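Local coordinates for protein SusD homolog (Bacteroides thetaiotaomicron VPI-5482, PDB 3FDH) that probably binds glycans at the bacterial outer membrane, as a SusD/RagB-family lipoprotein that would hand them to a partner transporter for uptake, at residues A[241-244]-A[245-249]; A[250-253]-A[254-258]; A[36-39]-A[40-44]. One frame throughout, in Å; residues are numbered along the deposited sequence.

Interaction 1: A[241-244]-A[245-249]; sequences DIYD and SNNIN
The ring of Tyr243 turns one face to the backbone where Ile248 passes into Asn249, with Asn249 CA almost over the middle of that face, 3.7 Å from the ring centroid and only 8° off the ring normal, a CH-pi contact. Beside it, Asn249 CB reaches Tyr243 CD2 at 3.9 Å, while Asn247 O comes in at the ring's edge, near its plane. Tyr243 CG is anti to the carbonyl carbon (chi1 -58°), which directs the ring toward this part of the chain.

The chain returns through a beta-turn over Asp244-Asn247, close to type I in its central angles. Asp244 N gives a hydrogen bond to Asn247 O (2.7 Å), and Asn247 N answers to Asp244 O at 3.0 Å, the more bent of the two. The carboxylate of Asp244 folds over the same turn: with CG set between the backbone N and carbonyl carbon (chi1 55°), OD1 turns toward the backbone N atoms of Asn246 and Asn247. A hydrogen bond from Asn246 N to Asp244 OD1 (2.8 Å) is doubtful, because that nitrogen is crowded in the model.

The buried polar ends are satisfied elsewhere, Tyr243 OH by Thr330 OG1 and Asn249 ND2 by the carbonyls of Ala328 and Ala427. Asn249 OD1 caps the helix start by accepting Tyr252 N; the loop thus capped links strand 238-240 to helix 250-258, with the chain around Lys326 to Thr330 alongside.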
loop_
_atom_site.group_PDB
_atom_site.type_symbol
_atom_site.label_atom_id
_atom_site.label_comp_id
_atom_site.label_asym_id
_atom_site.label_seq_id
_atom_site.Cartn_x
_atom_site.Cartn_y
_atom_site.Cartn_z
ATOM N N ASP A 241 4.104 7.124 -12.301
ATOM C CA ASP A 241 3.589 8.453 -12.472
ATOM C C ASP A 241 3.339 8.765 -13.938
ATOM O O ASP A 241 3.850 9.738 -14.450
ATOM C CB ASP A 241 4.641 9.391 -11.881
ATOM C CG ASP A 241 4.114 10.794 -11.573
ATOM O OD1 ASP A 241 2.896 11.072 -11.647
ATOM O OD2 ASP A 241 4.959 11.638 -11.215
ATOM N N ILE A 242 2.567 7.920 -14.601
ATOM C CA ILE A 242 2.314 8.105 -16.028
ATOM C C ILE A 242 0.838 8.366 -16.299
ATOM O O ILE A 242 0.379 8.326 -17.437
ATOM C CB ILE A 242 2.840 6.895 -16.889
ATOM C CG1 ILE A 242 1.959 5.649 -16.710
ATOM C CG2 ILE A 242 4.301 6.594 -16.542
ATOM C CD1 ILE A 242 2.346 4.445 -17.601
ATOM N N TYR A 243 0.105 8.671 -15.245
ATOM C CA TYR A 243 -1.336 8.928 -15.415
ATOM C C TYR A 243 -1.614 10.235 -16.148
ATOM O O TYR A 243 -0.853 11.213 -16.053
ATOM C CB TYR A 243 -2.090 8.890 -14.077
ATOM C CG TYR A 243 -1.926 7.578 -13.377
ATOM C CD1 TYR A 243 -2.184 6.385 -14.041
ATOM C CD2 TYR A 243 -1.526 7.522 -12.052
ATOM C CE1 TYR A 243 -2.032 5.158 -13.399
ATOM C CE2 TYR A 243 -1.377 6.315 -11.391
ATOM C CZ TYR A 243 -1.621 5.132 -12.074
ATOM O OH TYR A 243 -1.490 3.924 -11.432
ATOM N N ASP A 244 -2.708 10.207 -16.903
ATOM C CA ASP A 244 -3.223 11.387 -17.615
ATOM C C ASP A 244 -4.747 11.407 -17.739
ATOM O O ASP A 244 -5.459 10.550 -17.197
ATOM C CB ASP A 244 -2.585 11.570 -19.004
ATOM C CG ASP A 244 -2.727 10.337 -19.913
ATOM O OD1 ASP A 244 -3.802 9.702 -19.964
ATOM O OD2 ASP A 244 -1.741 10.018 -20.614
ATOM N N SER A 245 -5.190 12.407 -18.502
ATOM C CA SER A 245 -6.608 12.679 -18.757
ATOM C C SER A 245 -7.273 11.410 -19.177
ATOM O O SER A 245 -8.442 11.187 -18.909
ATOM C CB SER A 245 -6.805 13.660 -19.930
ATOM O OG SER A 245 -5.969 14.810 -19.860
ATOM N N ASN A 246 -6.492 10.564 -19.825
ATOM C CA ASN A 246 -7.029 9.359 -20.441
ATOM C C ASN A 246 -6.508 8.061 -19.859
ATOM O O ASN A 246 -6.968 6.976 -20.192
ATOM C CB ASN A 246 -6.779 9.417 -21.953
ATOM C CG ASN A 246 -7.472 10.627 -22.611
ATOM O OD1 ASN A 246 -6.818 11.469 -23.245
ATOM N ND2 ASN A 246 -8.789 10.748 -22.401
ATOM N N ASN A 247 -5.553 8.180 -18.959
ATOM C CA ASN A 247 -4.994 7.001 -18.310
ATOM C C ASN A 247 -4.992 7.269 -16.813
ATOM O O ASN A 247 -4.097 7.919 -16.307
ATOM C CB ASN A 247 -3.581 6.796 -18.791
ATOM C CG ASN A 247 -3.067 5.447 -18.445
ATOM O OD1 ASN A 247 -3.861 4.523 -18.269
ATOM N ND2 ASN A 247 -1.736 5.302 -18.358
ATOM N N ILE A 248 -5.999 6.748 -16.129
ATOM C CA ILE A 248 -6.253 7.173 -14.750
ATOM C C ILE A 248 -5.694 6.371 -13.589
ATOM O O ILE A 248 -5.371 5.202 -13.682
ATOM C CB ILE A 248 -7.765 7.374 -14.553
ATOM C CG1 ILE A 248 -8.491 6.038 -14.437
ATOM C CG2 ILE A 248 -8.330 8.245 -15.690
ATOM C CD1 ILE A 248 -10.044 6.158 -14.520
ATOM N N ASN A 249 -5.579 7.097 -12.488
ATOM C CA ASN A 249 -5.145 6.576 -11.186
ATOM C C ASN A 249 -6.193 5.556 -10.737
ATOM O O ASN A 249 -7.394 5.798 -10.882
ATOM C CB ASN A 249 -4.985 7.754 -10.197
ATOM C CG ASN A 249 -4.882 7.318 -8.756
ATOM O OD1 ASN A 249 -5.815 6.759 -8.208
ATOM N ND2 ASN A 249 -3.747 7.636 -8.113
#

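Interaction 2: A[250-253]-A[254-258]; sequences PFYG and FYNSR
Tyr252 and Asn256 meet one turn apart on helix 250-258, the amide lying nearly parallel to the phenol ring with their planes 13° apart. Asn256 CB approaches the ring obliquely, 3.9 Å from Tyr252 CE1, and Asn256 ND2 stands 3.7 Å from Tyr252 OH, a distance of packing. The four-residue spacing puts both side chains on one flank of the helix, and their like torsions, CG anti to the backbone N (chi1 165° and 178°), run them the same way along it. With an alanine in place of Tyr252, the Asn256 amide would probably lose the ring beside it and be freer to turn.

The backbone that carries this pair is closely knit in the i to i+4 pattern of an alpha-helix. Phe254 N bonds to Pro250 O, Tyr255 N to Phe251 O and Asn256 N to Tyr252 O, the last at 2.8 Å. On the apolar flank, Phe251 and Phe254 both meet the ring of Phe261 and lean on helix 40-48, while Tyr255 makes an edge-to-face contact with Tyr324.

The solvent side is looser and wetter. Where the apolar flank gives way to the exposed end of the helix, Arg258 CB sits over one face of Phe254, 3.6 Å above the ring plane and displaced toward the rim. Gly253 brings no side chain here, and its carbonyl O takes Ser257 N at 2.9 Å. One water donates to that same oxygen and to Asn256 OD1 (2.9 Å), and accepts from Ser257 OG at 2.8 Å, bridging two exposed polar side chains to the helix backbone.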
loop_
_atom_site.group_PDB
_atom_site.type_symbol
_atom_site.label_atom_id
_atom_site.label_comp_id
_atom_site.label_asym_id
_atom_site.label_seq_id
_atom_site.Cartn_x
_atom_site.Cartn_y
_atom_site.Cartn_z
ATOM N N PRO A 250 -5.753 4.428 -10.155
ATOM C CA PRO A 250 -6.658 3.323 -9.845
ATOM C C PRO A 250 -7.624 3.501 -8.682
ATOM O O PRO A 250 -8.704 2.897 -8.679
ATOM C CB PRO A 250 -5.700 2.164 -9.607
ATOM C CG PRO A 250 -4.452 2.815 -9.094
ATOM C CD PRO A 250 -4.344 4.055 -9.943
ATOM N N PHE A 251 -7.202 4.297 -7.713
ATOM C CA PHE A 251 -8.002 4.683 -6.558
ATOM C C PHE A 251 -9.119 5.617 -7.093
ATOM O O PHE A 251 -10.319 5.429 -6.847
ATOM C CB PHE A 251 -7.120 5.371 -5.505
ATOM C CG PHE A 251 -7.857 5.743 -4.245
ATOM C CD1 PHE A 251 -8.075 4.811 -3.258
ATOM C CD2 PHE A 251 -8.342 7.017 -4.056
ATOM C CE1 PHE A 251 -8.767 5.128 -2.105
ATOM C CE2 PHE A 251 -9.043 7.332 -2.926
ATOM C CZ PHE A 251 -9.248 6.399 -1.931
ATOM N N TYR A 252 -8.692 6.627 -7.836
ATOM C CA TYR A 252 -9.623 7.506 -8.527
ATOM C C TYR A 252 -10.578 6.673 -9.392
ATOM O O TYR A 252 -11.802 6.915 -9.452
ATOM C CB TYR A 252 -8.855 8.527 -9.397
ATOM C CG TYR A 252 -9.731 9.235 -10.401
ATOM C CD1 TYR A 252 -10.027 8.657 -11.633
ATOM C CD2 TYR A 252 -10.243 10.491 -10.132
ATOM C CE1 TYR A 252 -10.837 9.310 -12.539
ATOM C CE2 TYR A 252 -11.041 11.142 -11.024
ATOM C CZ TYR A 252 -11.344 10.552 -12.221
ATOM O OH TYR A 252 -12.121 11.225 -13.119
ATOM N N GLY A 253 -10.000 5.651 -10.013
ATOM C CA GLY A 253 -10.718 4.786 -10.938
ATOM C C GLY A 253 -11.854 4.054 -10.294
ATOM O O GLY A 253 -12.966 3.967 -10.842
ATOM N N PHE A 254 -11.576 3.507 -9.126
ATOM C CA PHE A 254 -12.599 2.806 -8.355
ATOM C C PHE A 254 -13.766 3.714 -8.038
ATOM O O PHE A 254 -14.918 3.352 -8.243
ATOM C CB PHE A 254 -12.071 2.226 -7.042
ATOM C CG PHE A 254 -13.181 1.739 -6.142
ATOM C CD1 PHE A 254 -13.797 0.525 -6.377
ATOM C CD2 PHE A 254 -13.655 2.538 -5.099
ATOM C CE1 PHE A 254 -14.841 0.105 -5.573
ATOM C CE2 PHE A 254 -14.706 2.120 -4.308
ATOM C CZ PHE A 254 -15.289 0.913 -4.540
ATOM N N TYR A 255 -13.470 4.911 -7.563
ATOM C CA TYR A 255 -14.539 5.858 -7.204
ATOM C C TYR A 255 -15.297 6.338 -8.438
ATOM O O TYR A 255 -16.495 6.597 -8.421
ATOM C CB TYR A 255 -14.008 7.066 -6.405
ATOM C CG TYR A 255 -15.159 7.916 -5.920
ATOM C CD1 TYR A 255 -15.869 7.573 -4.775
ATOM C CD2 TYR A 255 -15.535 9.066 -6.603
ATOM C CE1 TYR A 255 -16.955 8.311 -4.350
ATOM C CE2 TYR A 255 -16.625 9.801 -6.201
ATOM C CZ TYR A 255 -17.336 9.422 -5.075
ATOM O OH TYR A 255 -18.408 10.195 -4.686
ATOM N N ASN A 256 -14.560 6.439 -9.527
ATOM C CA ASN A 256 -15.114 6.946 -10.773
ATOM C C ASN A 256 -16.086 5.939 -11.322
ATOM O O ASN A 256 -17.097 6.304 -11.913
ATOM C CB ASN A 256 -13.999 7.208 -11.764
ATOM C CG ASN A 256 -14.499 7.693 -13.086
ATOM O OD1 ASN A 256 -14.416 6.956 -14.081
ATOM N ND2 ASN A 256 -15.027 8.932 -13.125
ATOM N N SER A 257 -15.778 4.667 -11.084
ATOM C CA SER A 257 -16.573 3.531 -11.583
ATOM C C SER A 257 -17.675 3.053 -10.654
ATOM O O SER A 257 -18.704 2.556 -11.120
ATOM C CB SER A 257 -15.687 2.316 -11.858
ATOM O OG SER A 257 -14.888 2.568 -13.007
ATOM N N ARG A 258 -17.441 3.201 -9.358
ATOM C CA ARG A 258 -18.319 2.648 -8.321
ATOM C C ARG A 258 -18.881 3.615 -7.303
ATOM O O ARG A 258 -19.849 3.293 -6.617
ATOM C CB ARG A 258 -17.564 1.547 -7.561
ATOM C CG ARG A 258 -17.005 0.493 -8.467
ATOM C CD ARG A 258 -18.140 -0.247 -9.110
ATOM N NE ARG A 258 -17.750 -0.799 -10.399
ATOM C CZ ARG A 258 -18.619 -1.063 -11.369
ATOM N NH1 ARG A 258 -19.937 -0.817 -11.182
ATOM N NH2 ARG A 258 -18.175 -1.562 -12.517
HETATM O O HOH W 1 -13.089 4.431 -13.979
#

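Interaction 3: A[36-39]-A[40-44]; sequences NASG and DINTY
The break between helices 21-37 and 40-48 is made at Ser38 and Gly39, with Gly39 at the N-cap of the second helix. Gly39 O accepts Thr43 N at 3.0 Å and a weak, bent bond from Asn42 N. Asn42 points back at the end of the first helix: its CB touches Ala37 O (3.4 Å) and Ser38 CA (3.6 Å), and with CG anti to the backbone N (chi1 -178°) its ND2 is set toward a water shared with Ser38 O.

Two waters bridge the break, where the helical bonding is interrupted. One donates to Asn36 O over a short distance and accepts from Ile41 N, thus linking the last turn of one helix to the first of the next. The other donates to Ser38 O, accepts from Asn42 ND2 at 3.0 Å and also lies 2.8 Å from Thr43 OG1. Asn42 OD1 is engaged by the backbone N of Ala431 and Thr432, so both ends of this amide are held and its rotation is probably fixed.

Around the break, Asn36, Ala37 and Ile41 pack on helix 106-127, Asp40 and Ile41 meet Ser78 of helix 76-95, and Thr43 rests on Leu59 of helix 57-63.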
loop_
_atom_site.group_PDB
_atom_site.type_symbol
_atom_site.label_atom_id
_atom_site.label_comp_id
_atom_site.label_asym_id
_atom_site.label_seq_id
_atom_site.Cartn_x
_atom_site.Cartn_y
_atom_site.Cartn_z
ATOM N N ASN A 36 -2.332 -4.567 -9.053
ATOM C CA ASN A 36 -1.864 -5.389 -7.964
ATOM C C ASN A 36 -1.725 -4.698 -6.636
ATOM O O ASN A 36 -2.365 -5.102 -5.673
ATOM C CB ASN A 36 -0.557 -6.063 -8.355
ATOM C CG ASN A 36 -0.718 -6.918 -9.598
ATOM O OD1 ASN A 36 -1.845 -7.065 -10.118
ATOM N ND2 ASN A 36 0.375 -7.467 -10.090
ATOM N N ALA A 37 -0.827 -3.728 -6.581
ATOM C CA ALA A 37 -0.618 -2.902 -5.361
ATOM C C ALA A 37 -1.779 -1.925 -5.069
ATOM O O ALA A 37 -2.214 -1.782 -3.918
ATOM C CB ALA A 37 0.689 -2.083 -5.468
ATOM N N SER A 38 -2.324 -1.296 -6.092
ATOM C CA SER A 38 -3.263 -0.220 -5.807
ATOM C C SER A 38 -4.644 -0.401 -6.409
ATOM O O SER A 38 -5.390 0.556 -6.524
ATOM C CB SER A 38 -2.651 1.096 -6.226
ATOM O OG SER A 38 -3.484 2.191 -5.863
ATOM N N GLY A 39 -4.922 -1.636 -6.765
ATOM C CA GLY A 39 -6.229 -2.104 -7.255
ATOM C C GLY A 39 -7.140 -2.521 -6.114
ATOM O O GLY A 39 -7.126 -1.926 -5.048
ATOM N N ASP A 40 -7.839 -3.631 -6.295
ATOM C CA ASP A 40 -8.789 -4.091 -5.274
ATOM C C ASP A 40 -8.145 -4.361 -3.930
ATOM O O ASP A 40 -8.752 -4.142 -2.934
ATOM C CB ASP A 40 -9.496 -5.388 -5.679
ATOM C CG ASP A 40 -10.391 -5.258 -6.916
ATOM O OD1 ASP A 40 -10.788 -4.143 -7.264
ATOM O OD2 ASP A 40 -10.684 -6.319 -7.533
ATOM N N ILE A 41 -6.904 -4.823 -3.907
ATOM C CA ILE A 41 -6.239 -5.105 -2.623
ATOM C C ILE A 41 -6.261 -3.834 -1.777
ATOM O O ILE A 41 -6.607 -3.854 -0.592
ATOM C CB ILE A 41 -4.780 -5.571 -2.803
ATOM C CG1 ILE A 41 -4.727 -6.934 -3.502
ATOM C CG2 ILE A 41 -4.078 -5.712 -1.447
ATOM C CD1 ILE A 41 -5.502 -7.981 -2.825
ATOM N N ASN A 42 -5.947 -2.725 -2.438
ATOM C CA ASN A 42 -5.838 -1.393 -1.811
ATOM C C ASN A 42 -7.218 -0.846 -1.474
ATOM O O ASN A 42 -7.435 -0.204 -0.440
ATOM C CB ASN A 42 -5.123 -0.385 -2.717
ATOM C CG ASN A 42 -4.954 1.004 -2.078
ATOM O OD1 ASN A 42 -4.133 1.173 -1.161
ATOM N ND2 ASN A 42 -5.632 2.036 -2.644
ATOM N N THR A 43 -8.143 -1.125 -2.382
ATOM C CA THR A 43 -9.515 -0.661 -2.228
ATOM C C THR A 43 -10.149 -1.201 -0.945
ATOM O O THR A 43 -10.725 -0.449 -0.125
ATOM C CB THR A 43 -10.324 -0.965 -3.511
ATOM O OG1 THR A 43 -9.726 -0.173 -4.584
ATOM C CG2 THR A 43 -11.831 -0.596 -3.305
ATOM N N TYR A 44 -10.015 -2.505 -0.771
ATOM C CA TYR A 44 -10.580 -3.183 0.401
ATOM C C TYR A 44 -9.801 -2.847 1.656
ATOM O O TYR A 44 -10.373 -2.610 2.725
ATOM C CB TYR A 44 -10.725 -4.684 0.160
ATOM C CG TYR A 44 -11.863 -5.045 -0.750
ATOM C CD1 TYR A 44 -11.819 -4.762 -2.129
ATOM C CD2 TYR A 44 -12.983 -5.701 -0.266
ATOM C CE1 TYR A 44 -12.884 -5.127 -2.981
ATOM C CE2 TYR A 44 -14.065 -6.054 -1.102
ATOM C CZ TYR A 44 -14.003 -5.780 -2.457
ATOM O OH TYR A 44 -15.075 -6.158 -3.248
HETATM O O HOH W 2 -4.849 -4.827 -6.120
HETATM O O HOH W 3 -7.533 1.478 -4.837
#

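How the interactions relate
Interactions 1 and 2 are consecutive in the chain, and Tyr243 OH packs 3.2 Å from Pro250 CD. Interaction 3 comes from far earlier in the sequence, yet its centre is about 11 Å from that of interaction 2, and Phe251 and Phe254 against Asn42 and Thr43 join helices 250-258 and 40-48. Interactions 1 and 3 do not touch, their nearest atoms being about 6 Å apart, while interaction 2 touches both. Burial deepens from the peripheral turn of interaction 1 to the helix break of interaction 3. The chemistry shifts too: a CH-pi contact and turn bonds in interaction 1, helix bonds with an aromatic flank and a solvent-side water in interaction 2, backbone and water bonds in interaction 3.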